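Local atomic coordinates of potential RNA-dependent RNA polymerase (Human picobirnavirus, PDB entry 5I62), a protein that polymerises RNA from ribonucleoside triphosphates, probably in both transcription and genome replication of a small double-stranded RNA virus. Residues T419-A422 and L423-A427. Sequence-based numbering, arbitrary orientation.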
loop_
_atom_site.group_PDB
_atom_site.type_symbol
_atom_site.label_atom_id
_atom_site.label_comp_id
_atom_site.label_asym_id
_atom_site.label_seq_id
_atom_site.Cartn_x
_atom_site.Cartn_y
_atom_site.Cartn_z
ATOM N N THR A 419 -11.242 -2.810 -15.920
ATOM C CA THR A 419 -11.017 -1.820 -16.972
ATOM C C THR A 419 -11.641 -0.480 -16.606
ATOM O O THR A 419 -11.136 0.577 -17.008
ATOM C CB THR A 419 -11.572 -2.303 -18.312
ATOM O OG1 THR A 419 -12.978 -2.595 -18.189
ATOM C CG2 THR A 419 -10.822 -3.542 -18.784
ATOM N N MET A 420 -12.751 -0.497 -15.863
ATOM C CA MET A 420 -13.374 0.766 -15.466
ATOM C C MET A 420 -12.461 1.543 -14.526
ATOM O O MET A 420 -12.266 2.755 -14.688
ATOM C CB MET A 420 -14.746 0.536 -14.824
ATOM C CG MET A 420 -15.820 -0.003 -15.785
ATOM S SD MET A 420 -16.162 1.089 -17.196
ATOM C CE MET A 420 -16.468 2.624 -16.387
ATOM N N ARG A 421 -11.889 0.858 -13.541
ATOM C CA ARG A 421 -10.911 1.508 -12.674
ATOM C C ARG A 421 -9.721 2.017 -13.475
ATOM O O ARG A 421 -9.231 3.133 -13.233
ATOM C CB ARG A 421 -10.448 0.555 -11.580
ATOM C CG ARG A 421 -9.492 1.197 -10.569
ATOM C CD ARG A 421 -9.356 0.289 -9.367
ATOM N NE ARG A 421 -8.574 0.834 -8.260
ATOM C CZ ARG A 421 -9.039 1.678 -7.340
ATOM N NH1 ARG A 421 -10.292 2.135 -7.402
ATOM N NH2 ARG A 421 -8.242 2.077 -6.357
ATOM N N ALA A 422 -9.247 1.218 -14.437
ATOM C CA ALA A 422 -8.139 1.648 -15.284
ATOM C C ALA A 422 -8.484 2.936 -16.021
ATOM O O ALA A 422 -7.683 3.878 -16.055
ATOM C CB ALA A 422 -7.762 0.541 -16.271
ATOM N N LEU A 423 -9.679 2.996 -16.620
ATOM C CA LEU A 423 -10.076 4.184 -17.378
ATOM C C LEU A 423 -10.089 5.429 -16.503
ATOM O O LEU A 423 -9.649 6.502 -16.931
ATOM C CB LEU A 423 -11.446 3.982 -18.007
ATOM C CG LEU A 423 -11.495 3.117 -19.251
ATOM C CD1 LEU A 423 -12.940 2.968 -19.694
ATOM C CD2 LEU A 423 -10.659 3.794 -20.347
ATOM N N GLY A 424 -10.625 5.316 -15.285
ATOM C CA GLY A 424 -10.616 6.456 -14.381
ATOM C C GLY A 424 -9.210 6.959 -14.106
ATOM O O GLY A 424 -8.961 8.167 -14.069
ATOM N N ARG A 425 -8.261 6.033 -13.926
ATOM C CA ARG A 425 -6.883 6.426 -13.652
ATOM C C ARG A 425 -6.200 6.991 -14.890
ATOM O O ARG A 425 -5.340 7.868 -14.776
ATOM C CB ARG A 425 -6.100 5.241 -13.112
ATOM C CG ARG A 425 -6.655 4.769 -11.803
ATOM C CD ARG A 425 -5.669 3.963 -11.013
ATOM N NE ARG A 425 -6.162 3.855 -9.648
ATOM C CZ ARG A 425 -5.384 3.729 -8.583
ATOM N NH1 ARG A 425 -4.063 3.689 -8.731
ATOM N NH2 ARG A 425 -5.925 3.644 -7.376
ATOM N N LEU A 426 -6.536 6.476 -16.073
ATOM C CA LEU A 426 -5.995 7.058 -17.298
ATOM C C LEU A 426 -6.484 8.491 -17.480
ATOM O O LEU A 426 -5.757 9.348 -18.003
ATOM C CB LEU A 426 -6.385 6.196 -18.494
ATOM C CG LEU A 426 -5.713 4.827 -18.567
ATOM C CD1 LEU A 426 -6.304 4.006 -19.704
ATOM C CD2 LEU A 426 -4.208 4.971 -18.722
ATOM N N ALA A 427 -7.711 8.773 -17.048
ATOM C CA ALA A 427 -8.317 10.073 -17.306
ATOM C C ALA A 427 -7.987 11.108 -16.235
ATOM O O ALA A 427 -7.987 12.313 -16.517
ATOM C CB ALA A 427 -9.832 9.917 -17.435
#
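R421 and R425, one helical turn apart, run side by side and point the same way, bringing two positive groups together: NH2 of R421 and NH2 of R425, both donors, are 3.0 Å apart. The guanidinium planes are inclined at 43° to one another, and NE of R425 lies over one face of the R421 group, 4.1 Å from its NE. R421 reaches R425 through a chain extended from CG to NE, its chi1 of -176° setting CG beside the carbonyl carbon, whereas the CG of R425 sits beside its own N and passes 3.4 Å from the R421 carbonyl O. OE2 of E190 forms a salt bridge with R425 NE and a weak, long ion pair with R421 NH1, and probably offsets the closeness of the two cations. Beneath these arginines, four successive i to i+4 backbone hydrogen bonds, from L423 N to T419 O (2.9 Å) through to L426 N to A422 O (2.8 Å), build the short helix 419-427, which follows the palm strands in sequence and is probably part of the thumb, as in other RNA-dependent RNA polymerases. The tightly packed side is largely apolar, although T419 OG1 is hydrogen-bonded to E69. L423 folds back along the helix, its CG 3.4 Å from T419 O, and likewise CG of L426 rests 3.3 Å from A422 O. F463 of helix 460-469 covers T419, A422 and L423, while W51 of helix 44-55 packs on L423 and I450 of helix 441-451 on L426. By contrast, R425 remains partly exposed, though R421 beside it is itself buried.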